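Local atomic coordinates of syndapin (Drosophila melanogaster, PDB entry 3I2W), a protein that probably takes part in endocytosis, binding phospholipid membranes through its dimeric F-BAR domain and recruiting partners such as dynamin through an SH3 domain. Residues Lys39-Ala42 with Lys43-Thr47; Ser49-Trp52 with Gly53-Glu57; Gly59-Tyr62 with Gly63-Ala67; Val72-Glu75 with Ser76-Ser80. All coordinates share one frame; numbering follows the deposited sequence.

Contact 1. Residues Lys39-Ala42 with Lys43-Thr47. With GOL (glycerol), chain C.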
ATOM      1  N   LYS B  39       1.096  -4.212   5.613  1.00 30.92           N
ATOM      2  CA  LYS B  39       1.610  -4.052   6.994  1.00 30.82           C
ATOM      3  C   LYS B  39       1.899  -2.604   7.226  1.00 30.20           C
ATOM      4  O   LYS B  39       1.516  -2.085   8.224  1.00 31.91           O
ATOM      5  CB  LYS B  39       2.929  -4.818   7.181  1.00 31.27           C
ATOM      6  CG  LYS B  39       3.296  -5.214   8.596  1.00 33.82           C
ATOM      7  CD  LYS B  39       4.810  -5.609   8.756  1.00 39.92           C
ATOM      8  CE  LYS B  39       5.111  -6.129  10.205  1.00 45.33           C
ATOM      9  NZ  LYS B  39       4.080  -7.188  10.695  1.00 46.26           N
ATOM     10  N   GLY B  40       2.543  -1.933   6.277  1.00 29.77           N
ATOM     11  CA  GLY B  40       3.021  -0.581   6.470  1.00 28.37           C
ATOM     12  C   GLY B  40       1.892   0.429   6.581  1.00 28.84           C
ATOM     13  O   GLY B  40       2.045   1.434   7.251  1.00 29.68           O
ATOM     14  N   TYR B  41       0.776   0.187   5.902  1.00 27.89           N
ATOM     15  CA  TYR B  41      -0.290   1.128   5.856  1.00 27.37           C
ATOM     16  C   TYR B  41      -0.930   1.019   7.221  1.00 28.05           C
ATOM     17  O   TYR B  41      -1.150   2.013   7.891  1.00 27.87           O
ATOM     18  CB  TYR B  41      -1.265   0.750   4.721  1.00 27.52           C
ATOM     19  CG  TYR B  41      -2.641   1.464   4.619  1.00 26.67           C
ATOM     20  CD1 TYR B  41      -2.785   2.841   4.797  1.00 27.79           C
ATOM     21  CD2 TYR B  41      -3.773   0.751   4.293  1.00 28.15           C
ATOM     22  CE1 TYR B  41      -4.038   3.475   4.700  1.00 28.28           C
ATOM     23  CE2 TYR B  41      -5.041   1.373   4.172  1.00 28.95           C
ATOM     24  CZ  TYR B  41      -5.159   2.729   4.394  1.00 29.16           C
ATOM     25  OH  TYR B  41      -6.388   3.333   4.225  1.00 29.79           O
ATOM     26  N   ALA B  42      -1.211  -0.211   7.629  1.00 28.69           N
ATOM     27  CA  ALA B  42      -1.877  -0.506   8.895  1.00 29.22           C
ATOM     28  C   ALA B  42      -1.028   0.019  10.039  1.00 29.88           C
ATOM     29  O   ALA B  42      -1.485   0.627  10.974  1.00 28.95           O
ATOM     30  CB  ALA B  42      -2.075  -2.004   9.028  1.00 27.88           C
ATOM     31  N   LYS B  43       0.254  -0.228   9.942  1.00 31.21           N
ATOM     32  CA  LYS B  43       1.118   0.258  10.944  1.00 32.18           C
ATOM     33  C   LYS B  43       0.994   1.835  10.988  1.00 30.82           C
ATOM     34  O   LYS B  43       0.921   2.401  12.061  1.00 31.07           O
ATOM     35  CB  LYS B  43       2.500  -0.330  10.663  1.00 32.20           C
ATOM     36  CG  LYS B  43       3.625   0.107  11.550  1.00 39.69           C
ATOM     37  CD  LYS B  43       3.896  -0.922  12.663  1.00 52.43           C
ATOM     38  CE  LYS B  43       4.748  -0.289  13.826  1.00 58.10           C
ATOM     39  NZ  LYS B  43       3.855   0.365  14.916  1.00 60.18           N
ATOM     40  N   SER B  44       0.922   2.528   9.857  1.00 29.76           N
ATOM     41  CA  SER B  44       0.839   3.993   9.875  1.00 29.53           C
ATOM     42  C   SER B  44      -0.431   4.482  10.494  1.00 29.12           C
ATOM     43  O   SER B  44      -0.445   5.464  11.247  1.00 31.15           O
ATOM     44  CB  SER B  44       0.891   4.603   8.491  1.00 29.08           C
ATOM     45  OG  SER B  44       2.201   4.559   8.002  1.00 31.52           O
ATOM     46  N   LEU B  45      -1.503   3.811  10.137  1.00 27.12           N
ATOM     47  CA  LEU B  45      -2.784   4.104  10.650  1.00 25.65           C
ATOM     48  C   LEU B  45      -2.792   3.999  12.159  1.00 25.55           C
ATOM     49  O   LEU B  45      -3.434   4.770  12.830  1.00 27.65           O
ATOM     50  CB  LEU B  45      -3.825   3.133  10.061  1.00 24.95           C
ATOM     51  CG  LEU B  45      -4.237   3.428   8.633  1.00 21.48           C
ATOM     52  CD1 LEU B  45      -5.098   2.340   8.135  1.00 19.77           C
ATOM     53  CD2 LEU B  45      -4.942   4.738   8.480  1.00 16.80           C
ATOM     54  N   ARG B  46      -2.176   2.987  12.694  1.00 24.85           N
ATOM     55  CA  ARG B  46      -2.266   2.762  14.089  1.00 25.70           C
ATOM     56  C   ARG B  46      -1.426   3.852  14.828  1.00 26.89           C
ATOM     57  O   ARG B  46      -1.796   4.363  15.874  1.00 26.41           O
ATOM     58  CB  ARG B  46      -1.766   1.360  14.367  1.00 24.32           C
ATOM     59  CG  ARG B  46      -2.880   0.359  14.360  1.00 27.21           C
ATOM     60  CD  ARG B  46      -2.305  -1.070  14.392  1.00 32.42           C
ATOM     61  NE  ARG B  46      -3.245  -2.096  13.903  1.00 35.20           N
ATOM     62  CZ  ARG B  46      -3.055  -3.421  13.970  1.00 34.16           C
ATOM     63  NH1 ARG B  46      -1.941  -3.945  14.480  1.00 35.59           N
ATOM     64  NH2 ARG B  46      -3.988  -4.229  13.519  1.00 31.49           N
ATOM     65  N   THR B  47      -0.289   4.210  14.259  1.00 27.36           N
ATOM     66  CA  THR B  47       0.539   5.197  14.866  1.00 28.32           C
ATOM     67  C   THR B  47      -0.275   6.486  14.952  1.00 28.79           C
ATOM     68  O   THR B  47      -0.248   7.166  15.950  1.00 29.40           O
ATOM     69  CB  THR B  47       1.758   5.351  13.982  1.00 27.99           C
ATOM     70  OG1 THR B  47       2.309   4.061  13.864  1.00 29.33           O
ATOM     71  CG2 THR B  47       2.791   6.267  14.555  1.00 26.12           C
TER
HETATM   72  C1  GOL C   1       2.684   5.403   4.015  1.00 56.74           C
HETATM   73  O1  GOL C   1       1.372   5.760   4.471  1.00 54.72           O
HETATM   74  C2  GOL C   1       3.059   3.932   4.287  1.00 53.91           C
HETATM   75  O2  GOL C   1       2.037   3.414   5.119  1.00 53.46           O
HETATM   76  C3  GOL C   1       3.230   3.133   2.971  1.00 52.90           C
HETATM   77  O3  GOL C   1       2.981   1.717   3.054  1.00 51.03           O

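Contact 2. Residues Ser49-Trp52 with Gly53-Glu57. With NA (sodium ion), chain G.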
ATOM      1  N   SER B  49      -3.560   6.925  14.840  1.00 30.41           N
ATOM      2  CA  SER B  49      -4.605   6.830  15.751  1.00 30.93           C
ATOM      3  C   SER B  49      -4.113   6.897  17.205  1.00 31.03           C
ATOM      4  O   SER B  49      -4.823   7.348  18.065  1.00 31.14           O
ATOM      5  CB  SER B  49      -5.267   5.534  15.501  1.00 30.91           C
ATOM      6  OG  SER B  49      -6.074   5.278  16.611  1.00 34.95           O
ATOM      7  N   LYS B  50      -2.912   6.424  17.493  1.00 31.17           N
ATOM      8  CA  LYS B  50      -2.424   6.479  18.861  1.00 31.45           C
ATOM      9  C   LYS B  50      -2.142   7.966  19.209  1.00 29.91           C
ATOM     10  O   LYS B  50      -2.490   8.481  20.300  1.00 27.92           O
ATOM     11  CB  LYS B  50      -1.197   5.589  19.022  1.00 31.61           C
ATOM     12  CG  LYS B  50      -0.670   5.416  20.455  1.00 38.98           C
ATOM     13  CD  LYS B  50       0.161   4.082  20.615  1.00 51.42           C
ATOM     14  CE  LYS B  50      -0.779   2.806  20.803  1.00 58.11           C
ATOM     15  NZ  LYS B  50      -0.553   1.623  19.864  1.00 61.59           N
ATOM     16  N   LYS B  51      -1.546   8.639  18.233  1.00 28.06           N
ATOM     17  CA  LYS B  51      -1.139  10.006  18.365  1.00 26.94           C
ATOM     18  C   LYS B  51      -2.350  10.917  18.588  1.00 28.72           C
ATOM     19  O   LYS B  51      -2.434  11.571  19.579  1.00 30.10           O
ATOM     20  CB  LYS B  51      -0.376  10.387  17.136  1.00 24.42           C
ATOM     21  CG  LYS B  51      -0.235  11.815  16.998  1.00 23.79           C
ATOM     22  CD  LYS B  51       0.699  12.182  15.911  1.00 18.88           C
ATOM     23  CE  LYS B  51       0.517  13.607  15.552  1.00 18.07           C
ATOM     24  NZ  LYS B  51       1.421  14.026  14.469  1.00 18.59           N
ATOM     25  N   TRP B  52      -3.334  10.903  17.702  1.00 30.36           N
ATOM     26  CA  TRP B  52      -4.447  11.773  17.845  1.00 30.46           C
ATOM     27  C   TRP B  52      -5.355  11.362  18.939  1.00 31.59           C
ATOM     28  O   TRP B  52      -6.132  12.159  19.425  1.00 33.01           O
ATOM     29  CB  TRP B  52      -5.199  11.817  16.546  1.00 30.30           C
ATOM     30  CG  TRP B  52      -4.471  12.650  15.685  1.00 28.58           C
ATOM     31  CD1 TRP B  52      -3.562  12.273  14.782  1.00 28.14           C
ATOM     32  CD2 TRP B  52      -4.471  14.060  15.709  1.00 28.68           C
ATOM     33  NE1 TRP B  52      -3.017  13.360  14.189  1.00 28.50           N
ATOM     34  CE2 TRP B  52      -3.546  14.480  14.757  1.00 27.45           C
ATOM     35  CE3 TRP B  52      -5.157  15.018  16.469  1.00 28.27           C
ATOM     36  CZ2 TRP B  52      -3.292  15.811  14.507  1.00 29.97           C
ATOM     37  CZ3 TRP B  52      -4.910  16.335  16.222  1.00 30.70           C
ATOM     38  CH2 TRP B  52      -3.979  16.733  15.250  1.00 28.12           C
ATOM     39  N   GLY B  53      -5.284  10.107  19.324  1.00 32.37           N
ATOM     40  CA  GLY B  53      -6.177   9.614  20.367  1.00 32.94           C
ATOM     41  C   GLY B  53      -5.852  10.412  21.590  1.00 33.27           C
ATOM     42  O   GLY B  53      -6.727  10.984  22.238  1.00 33.56           O
ATOM     43  N   GLU B  54      -4.568  10.501  21.846  1.00 33.26           N
ATOM     44  CA  GLU B  54      -4.070  11.290  22.924  1.00 35.02           C
ATOM     45  C   GLU B  54      -4.194  12.835  22.762  1.00 33.99           C
ATOM     46  O   GLU B  54      -4.572  13.491  23.731  1.00 33.42           O
ATOM     47  CB  GLU B  54      -2.642  10.906  23.176  1.00 35.74           C
ATOM     48  CG  GLU B  54      -2.032  11.622  24.278  1.00 42.96           C
ATOM     49  CD  GLU B  54      -0.598  11.256  24.320  1.00 55.22           C
ATOM     50  OE1 GLU B  54      -0.254  10.205  23.673  1.00 57.11           O
ATOM     51  OE2 GLU B  54       0.176  12.020  24.976  1.00 61.16           O
ATOM     52  N   LEU B  55      -3.894  13.402  21.586  1.00 32.33           N
ATOM     53  CA  LEU B  55      -4.096  14.832  21.397  1.00 32.03           C
ATOM     54  C   LEU B  55      -5.548  15.269  21.615  1.00 32.24           C
ATOM     55  O   LEU B  55      -5.779  16.303  22.202  1.00 31.76           O
ATOM     56  CB  LEU B  55      -3.627  15.316  20.031  1.00 31.96           C
ATOM     57  CG  LEU B  55      -2.130  15.239  19.725  1.00 30.76           C
ATOM     58  CD1 LEU B  55      -1.924  15.750  18.302  1.00 29.06           C
ATOM     59  CD2 LEU B  55      -1.269  15.981  20.747  1.00 29.11           C
ATOM     60  N   ILE B  56      -6.518  14.477  21.175  1.00 32.82           N
ATOM     61  CA  ILE B  56      -7.905  14.771  21.464  1.00 33.64           C
ATOM     62  C   ILE B  56      -8.256  14.737  22.958  1.00 36.12           C
ATOM     63  O   ILE B  56      -8.995  15.599  23.499  1.00 35.13           O
ATOM     64  CB  ILE B  56      -8.790  13.827  20.759  1.00 32.85           C
ATOM     65  CG1 ILE B  56      -8.567  13.993  19.243  1.00 30.57           C
ATOM     66  CG2 ILE B  56     -10.220  14.126  21.178  1.00 31.48           C
ATOM     67  CD1 ILE B  56      -9.364  13.091  18.347  1.00 24.27           C
ATOM     68  N   GLU B  57      -7.685  13.740  23.617  1.00 39.12           N
ATOM     69  CA  GLU B  57      -7.948  13.471  25.001  1.00 41.57           C
ATOM     70  C   GLU B  57      -7.543  14.676  25.795  1.00 41.20           C
ATOM     71  O   GLU B  57      -8.350  15.282  26.503  1.00 42.43           O
ATOM     72  CB  GLU B  57      -7.101  12.294  25.402  1.00 43.14           C
ATOM     73  CG  GLU B  57      -7.352  11.818  26.820  1.00 51.70           C
ATOM     74  CD  GLU B  57      -8.800  11.440  27.033  1.00 60.77           C
ATOM     75  OE1 GLU B  57      -9.404  10.841  26.090  1.00 64.50           O
ATOM     76  OE2 GLU B  57      -9.325  11.758  28.136  1.00 63.69           O
TER
HETATM   77 NA    NA G 304     -10.737  16.373  25.512  1.00 33.55          NA
HETATM   78  O   HOH W   1     -10.226  16.960  27.943  1.00 48.71           O

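Contact 3. Residues Gly59-Tyr62 with Gly63-Ala67. With NA (sodium ion), chain G.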
ATOM      1  N   GLY B  59      -6.546  17.599  24.659  1.00 36.73           N
ATOM      2  CA  GLY B  59      -7.067  18.892  24.211  1.00 33.78           C
ATOM      3  C   GLY B  59      -8.472  19.263  24.702  1.00 32.64           C
ATOM      4  O   GLY B  59      -9.078  18.535  25.510  1.00 32.22           O
ATOM      5  N   PRO B  60      -9.021  20.390  24.188  1.00 31.39           N
ATOM      6  CA  PRO B  60     -10.282  21.011  24.657  1.00 30.96           C
ATOM      7  C   PRO B  60     -11.593  20.407  24.197  1.00 30.20           C
ATOM      8  O   PRO B  60     -12.619  20.810  24.677  1.00 29.35           O
ATOM      9  CB  PRO B  60     -10.217  22.447  24.116  1.00 29.70           C
ATOM     10  CG  PRO B  60      -8.976  22.533  23.343  1.00 30.91           C
ATOM     11  CD  PRO B  60      -8.458  21.153  23.073  1.00 30.53           C
ATOM     12  N   GLU B  61     -11.594  19.454  23.295  1.00 30.87           N
ATOM     13  CA  GLU B  61     -12.906  19.017  22.813  1.00 31.80           C
ATOM     14  C   GLU B  61     -13.491  18.119  23.912  1.00 31.52           C
ATOM     15  O   GLU B  61     -12.706  17.510  24.666  1.00 31.54           O
ATOM     16  CB  GLU B  61     -12.786  18.341  21.447  1.00 31.21           C
ATOM     17  CG  GLU B  61     -14.096  17.920  20.872  1.00 33.29           C
ATOM     18  CD  GLU B  61     -14.879  19.032  20.242  1.00 36.10           C
ATOM     19  OE1 GLU B  61     -14.628  19.446  19.091  1.00 41.24           O
ATOM     20  OE2 GLU B  61     -15.803  19.495  20.897  1.00 42.54           O
ATOM     21  N   TYR B  62     -14.818  18.096  24.063  1.00 30.68           N
ATOM     22  CA  TYR B  62     -15.458  17.368  25.173  1.00 30.44           C
ATOM     23  C   TYR B  62     -16.764  16.736  24.716  1.00 30.31           C
ATOM     24  O   TYR B  62     -17.261  16.990  23.616  1.00 30.10           O
ATOM     25  CB  TYR B  62     -15.781  18.326  26.357  1.00 30.97           C
ATOM     26  CG  TYR B  62     -16.688  19.526  25.945  1.00 30.71           C
ATOM     27  CD1 TYR B  62     -16.188  20.525  25.116  1.00 30.09           C
ATOM     28  CD2 TYR B  62     -18.019  19.617  26.319  1.00 28.75           C
ATOM     29  CE1 TYR B  62     -16.938  21.596  24.690  1.00 28.29           C
ATOM     30  CE2 TYR B  62     -18.803  20.719  25.886  1.00 28.73           C
ATOM     31  CZ  TYR B  62     -18.240  21.711  25.056  1.00 28.08           C
ATOM     32  OH  TYR B  62     -18.932  22.837  24.557  1.00 24.81           O
ATOM     33  N   GLY B  63     -17.337  15.907  25.576  1.00 30.32           N
ATOM     34  CA  GLY B  63     -18.701  15.428  25.359  1.00 28.92           C
ATOM     35  C   GLY B  63     -18.853  14.494  24.210  1.00 28.14           C
ATOM     36  O   GLY B  63     -17.922  13.845  23.816  1.00 29.14           O
ATOM     37  N   THR B  64     -20.048  14.404  23.675  1.00 27.98           N
ATOM     38  CA  THR B  64     -20.318  13.466  22.623  1.00 26.70           C
ATOM     39  C   THR B  64     -19.640  13.970  21.353  1.00 26.75           C
ATOM     40  O   THR B  64     -19.477  13.268  20.409  1.00 26.99           O
ATOM     41  CB  THR B  64     -21.797  13.414  22.382  1.00 26.63           C
ATOM     42  OG1 THR B  64     -22.222  14.696  21.929  1.00 24.92           O
ATOM     43  CG2 THR B  64     -22.515  13.084  23.639  1.00 25.07           C
ATOM     44  N   THR B  65     -19.243  15.211  21.331  1.00 27.14           N
ATOM     45  CA  THR B  65     -18.563  15.708  20.186  1.00 27.92           C
ATOM     46  C   THR B  65     -17.155  15.125  20.208  1.00 27.99           C
ATOM     47  O   THR B  65     -16.643  14.614  19.205  1.00 27.94           O
ATOM     48  CB  THR B  65     -18.559  17.225  20.229  1.00 28.04           C
ATOM     49  OG1 THR B  65     -19.899  17.689  20.036  1.00 27.51           O
ATOM     50  CG2 THR B  65     -17.687  17.801  19.133  1.00 30.74           C
ATOM     51  N   GLU B  66     -16.535  15.182  21.362  1.00 28.03           N
ATOM     52  CA  GLU B  66     -15.294  14.469  21.539  1.00 28.97           C
ATOM     53  C   GLU B  66     -15.443  13.055  21.030  1.00 28.96           C
ATOM     54  O   GLU B  66     -14.654  12.601  20.220  1.00 29.63           O
ATOM     55  CB  GLU B  66     -14.872  14.426  23.014  1.00 29.13           C
ATOM     56  CG  GLU B  66     -13.375  14.319  23.200  1.00 30.38           C
ATOM     57  CD  GLU B  66     -12.996  14.120  24.630  1.00 35.07           C
ATOM     58  OE1 GLU B  66     -13.920  13.978  25.464  1.00 40.31           O
ATOM     59  OE2 GLU B  66     -11.789  14.145  24.947  1.00 35.20           O
ATOM     60  N   ALA B  67     -16.470  12.363  21.511  1.00 28.84           N
ATOM     61  CA  ALA B  67     -16.690  10.966  21.160  1.00 27.73           C
ATOM     62  C   ALA B  67     -16.841  10.818  19.672  1.00 27.32           C
ATOM     63  O   ALA B  67     -16.283   9.909  19.141  1.00 28.48           O
ATOM     64  CB  ALA B  67     -17.877  10.395  21.893  1.00 27.19           C
TER
HETATM   65 NA    NA G 304     -10.737  16.373  25.512  1.00 33.55          NA
HETATM   66  O   HOH W   1     -10.226  16.960  27.943  1.00 48.71           O

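Contact 4. Residues Val72-Glu75 with Ser76-Ser80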
ATOM      1  N   VAL B  72     -13.351   8.455  14.345  1.00 28.35           N
ATOM      2  CA  VAL B  72     -12.478   8.362  13.209  1.00 28.83           C
ATOM      3  C   VAL B  72     -11.309   7.444  13.568  1.00 29.19           C
ATOM      4  O   VAL B  72     -10.871   6.687  12.760  1.00 28.95           O
ATOM      5  CB  VAL B  72     -12.009   9.774  12.800  1.00 28.50           C
ATOM      6  CG1 VAL B  72     -10.658   9.755  12.264  1.00 30.19           C
ATOM      7  CG2 VAL B  72     -12.854  10.275  11.755  1.00 29.17           C
ATOM      8  N   LEU B  73     -10.817   7.523  14.797  1.00 30.26           N
ATOM      9  CA  LEU B  73      -9.671   6.735  15.245  1.00 31.10           C
ATOM     10  C   LEU B  73     -10.046   5.255  15.355  1.00 31.33           C
ATOM     11  O   LEU B  73      -9.252   4.370  15.058  1.00 32.39           O
ATOM     12  CB  LEU B  73      -9.139   7.259  16.591  1.00 31.25           C
ATOM     13  CG  LEU B  73      -8.933   8.785  16.824  1.00 33.45           C
ATOM     14  CD1 LEU B  73      -8.270   8.985  18.135  1.00 36.07           C
ATOM     15  CD2 LEU B  73      -8.099   9.544  15.794  1.00 30.34           C
ATOM     16  N   THR B  74     -11.255   4.987  15.799  1.00 31.10           N
ATOM     17  CA  THR B  74     -11.768   3.643  15.783  1.00 31.10           C
ATOM     18  C   THR B  74     -11.846   3.091  14.342  1.00 30.56           C
ATOM     19  O   THR B  74     -11.419   1.992  14.126  1.00 29.50           O
ATOM     20  CB  THR B  74     -13.100   3.606  16.530  1.00 31.04           C
ATOM     21  OG1 THR B  74     -12.800   3.467  17.915  1.00 34.51           O
ATOM     22  CG2 THR B  74     -13.966   2.455  16.111  1.00 29.40           C
ATOM     23  N   GLU B  75     -12.364   3.880  13.387  1.00 30.41           N
ATOM     24  CA  GLU B  75     -12.390   3.549  11.949  1.00 29.74           C
ATOM     25  C   GLU B  75     -11.043   3.061  11.440  1.00 29.66           C
ATOM     26  O   GLU B  75     -10.931   1.993  10.850  1.00 30.00           O
ATOM     27  CB  GLU B  75     -12.726   4.758  11.118  1.00 28.77           C
ATOM     28  CG  GLU B  75     -12.935   4.410   9.706  1.00 29.99           C
ATOM     29  CD  GLU B  75     -11.804   4.797   8.715  1.00 32.88           C
ATOM     30  OE1 GLU B  75     -10.801   5.482   9.062  1.00 25.99           O
ATOM     31  OE2 GLU B  75     -11.995   4.403   7.521  1.00 34.85           O
ATOM     32  N   SER B  76     -10.022   3.853  11.671  1.00 28.79           N
ATOM     33  CA  SER B  76      -8.750   3.544  11.152  1.00 28.97           C
ATOM     34  C   SER B  76      -8.204   2.306  11.873  1.00 29.25           C
ATOM     35  O   SER B  76      -7.234   1.693  11.428  1.00 29.77           O
ATOM     36  CB  SER B  76      -7.847   4.741  11.381  1.00 29.18           C
ATOM     37  OG  SER B  76      -7.575   4.883  12.771  1.00 30.80           O
ATOM     38  N   GLU B  77      -8.779   1.947  13.009  1.00 28.53           N
ATOM     39  CA  GLU B  77      -8.218   0.818  13.696  1.00 28.14           C
ATOM     40  C   GLU B  77      -8.729  -0.468  13.071  1.00 27.77           C
ATOM     41  O   GLU B  77      -7.987  -1.415  12.821  1.00 27.48           O
ATOM     42  CB  GLU B  77      -8.392   0.928  15.217  1.00 28.01           C
ATOM     43  CG  GLU B  77      -7.101   1.538  15.794  1.00 31.71           C
ATOM     44  CD  GLU B  77      -7.062   1.826  17.306  1.00 38.87           C
ATOM     45  OE1 GLU B  77      -5.998   2.390  17.738  1.00 40.83           O
ATOM     46  OE2 GLU B  77      -8.044   1.517  18.062  1.00 40.08           O
ATOM     47  N   ARG B  78     -10.006  -0.443  12.765  1.00 27.52           N
ATOM     48  CA  ARG B  78     -10.675  -1.516  12.139  1.00 28.19           C
ATOM     49  C   ARG B  78     -10.125  -1.673  10.722  1.00 27.32           C
ATOM     50  O   ARG B  78     -10.048  -2.780  10.204  1.00 27.26           O
ATOM     51  CB  ARG B  78     -12.172  -1.207  12.088  1.00 29.30           C
ATOM     52  CG  ARG B  78     -12.934  -1.145  13.423  1.00 33.26           C
ATOM     53  CD  ARG B  78     -13.549  -2.495  13.869  1.00 42.94           C
ATOM     54  NE  ARG B  78     -14.263  -2.315  15.147  1.00 52.91           N
ATOM     55  CZ  ARG B  78     -13.705  -1.919  16.304  1.00 52.95           C
ATOM     56  NH1 ARG B  78     -12.395  -1.661  16.388  1.00 52.37           N
ATOM     57  NH2 ARG B  78     -14.472  -1.788  17.378  1.00 51.48           N
ATOM     58  N   ILE B  79      -9.714  -0.571  10.097  1.00 26.35           N
ATOM     59  CA  ILE B  79      -9.224  -0.666   8.746  1.00 24.78           C
ATOM     60  C   ILE B  79      -7.873  -1.361   8.790  1.00 25.66           C
ATOM     61  O   ILE B  79      -7.586  -2.265   7.949  1.00 25.52           O
ATOM     62  CB  ILE B  79      -9.099   0.679   8.039  1.00 24.35           C
ATOM     63  CG1 ILE B  79     -10.463   1.176   7.601  1.00 21.87           C
ATOM     64  CG2 ILE B  79      -8.246   0.507   6.794  1.00 22.98           C
ATOM     65  CD1 ILE B  79     -11.048   0.284   6.592  1.00 20.03           C
ATOM     66  N   SER B  80      -7.064  -0.954   9.769  1.00 24.69           N
ATOM     67  CA  SER B  80      -5.762  -1.496   9.913  1.00 25.40           C
ATOM     68  C   SER B  80      -5.848  -3.002  10.145  1.00 26.03           C
ATOM     69  O   SER B  80      -5.018  -3.749   9.668  1.00 26.48           O
ATOM     70  CB  SER B  80      -4.997  -0.826  11.060  1.00 25.83           C
ATOM     71  OG  SER B  80      -5.412  -1.352  12.305  1.00 27.14           O
TER

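Contact 1. Residues Lys39-Ala42 with Lys43-Thr47
The phenol ring of Tyr41 carries the Leu45 side chain on one of its faces: CD1 of Leu45 stands 3.8 Å from the Tyr41 ring centroid, 15° off the ring normal, in a CH-pi contact one helical turn apart. CG of Tyr41 lies anti to the backbone N (chi1 169°), which swings the ring forward along helix 11-58, under the leucine that follows four residues later. The same ring stacks on Tyr41 of the second subunit and meets His83 of its own chain edge-to-face, while its hydroxyl bonds to Glu38 of the second subunit.

Regular i to i+4 backbone bonds run beneath, such as Leu45 N to Tyr41 O at 2.9 Å. On another side of the helix, glycerol O2 sits 3.1 Å from Ser44 OG in a hydrogen bond and gives a weak one to Gly40 O; the glycerol, probably from the crystallisation liquor, also reaches Ile37 O of the second subunit. NH2 of Arg46 forms a salt bridge with Asp81 and its NE a hydrogen bond with Ser80, both on helix 63-105. The Tyr41 ring thus meets the second subunit both by stacking and through its hydroxyl, whereas Arg46 makes a charged tie within the subunit.

Contact 2. Residues Ser49-Trp52 with Gly53-Glu57
The C-terminal end of helix 11-58, a long helix of the F-BAR bundle, runs through residues 49-57 to a bound sodium ion. Within it, Leu55 lays its CD1 methyl over one face of the Trp52 indole, 3.6 Å from the centroid of the six-membered ring and 10° off its normal, a CH-pi contact at i to i+3 spacing. The nearest ring atom is CZ3 of Trp52, 3.7 Å from Leu55 CD1, and Leu55 CB adds a touch at CE3. With CG anti to its carbonyl carbon (chi1 -66°), Leu55 turns CD1 back over the indole. The indole N-H is used outward: NE1 bonds to Glu33 of the second subunit, which also forms a salt bridge with Lys51, so one carboxylate draws two side chains of this turn into the dimer interface.

Ile56 meets the backbone of Trp52, not its ring: Ile56 N bonds to Trp52 O at 2.9 Å, and the Ile56 side chain lies beside the same carbonyl. Gly53 N makes only a weak bond to Ser49 O. Ser49 OG itself is held by Glu77 of helix 63-105, and Leu73 of that helix touches both Ser49 and Trp52.

At the end of the segment the carbonyl oxygens of Ile56 and Glu57 turn to the sodium ion, Ile56 O at 2.8 Å, while a water, Gly59, Glu61 and Glu66 supply the other ligands. Main-chain carbonyls gathered at a helix C terminus, where the partial negative charge of the helix end would favour a cation, are a common setting for such a site.

Contact 3. Residues Gly59-Tyr62 with Gly63-Ala67
Glu61 and Thr65 cross at about a right angle where the loop after helix 11-58 turns into helix 63-105 of the F-BAR domain, beside a sodium site. The Glu61 chain, bent at chi2 (79°), brings its carboxylate against the Thr65 methyl, with OE2 of Glu61 close to CG2 of Thr65. The charge itself is answered by Arg225 of the second subunit, in a salt bridge to OE2, and Trp69 gives a weak hydrogen bond to OE1. Thr65 turns its hydroxyl the other way, to Asp267, so its methyl is the part left to meet the glutamate.

Glu66 lies on another side of Glu61. Its CB is 4.2 Å from CG of Glu61, and beyond CG the Glu66 chain is extended, carrying the carboxylate past the Glu61 carbonyl to the metal. The Tyr62 ring meets Trp271, and its hydroxyl bonds to Glu222 and Arg16 of the second subunit. Gly63, with positive phi (69°), a backbone shape that glycine adopts easily, lies at the turn into helix 63-105. Glu66 N bonds to Tyr62 O at 3.0 Å; the donor stands well above the carbonyl plane, although the N-H points nearly straight at the oxygen (166°).

The negative carboxylate of Glu66, which binds through OE2, would partly balance the charge of the cation. Gly59 O joins it from the loop, and the end of helix 11-58 contributes carbonyls of its own. Glu61 O makes the shortest of these sodium bonds, at 2.4 Å.

Contact 4. Residues Val72-Glu75 with Ser76-Ser80
Thr74 O is gripped by two backbone donors of the next turn of helix 63-105, one of the long helices of the F-BAR bundle. Arg78 N approaches it at 3.1 Å, nearly end-on to the carbonyl, while Glu77 N comes in at 2.9 Å from well above the carbonyl plane. The preceding carbonyl is shared as well: Leu73 O takes the Ser76 hydroxyl at 2.9 Å from OG, and only a weak bond from Glu77 N. With chi1 of 69°, Ser76 OG sits between its own backbone N and carbonyl carbon, a setting that folds the hydroxyl back onto the helix to donate to the carbonyl three residues earlier.

Across this turn the Glu75 side chain slants across Ile79, OE2 of Glu75 3.6 Å from CG1 of Ile79. The buried carboxylate has polar partners of its own, Tyr252 at OE2 and Arg34 of the second subunit at OE1, which would favour its charged form. On the exposed side, the Thr74 methyl CG2 rests over one face of the Arg78 guanidinium, 4.3 Å above its plane, and Arg78 reaches Glu254 in a weak, long ion pair. Helix 247-260 covers Val72 and Ile79, and Trp48 of helix 11-58 packs on Val72 and Ser76. At the end of the segment, Ser80 OG donates back to Glu77 O at 2.6 Å.

From the N terminus the chain runs along helix 11-58 through contact 1 and then contact 2, whose centres are 15 Å apart. It turns at contact 3 and returns along helix 63-105 to contact 4. All four are local and stand in series; none encloses or crosses another. Contact 3 forms the turn of the hairpin and joins contact 2 through the sodium ion they share. The returning helix lays contact 4 against both earlier contacts: Leu45 packs on Ile79 and Ala42 lies against Ser80 from contact 1, while Ser49 packs on Ser76 from contact 2. Each contact also touches the second subunit, so the hairpin forms part of the dimer interface.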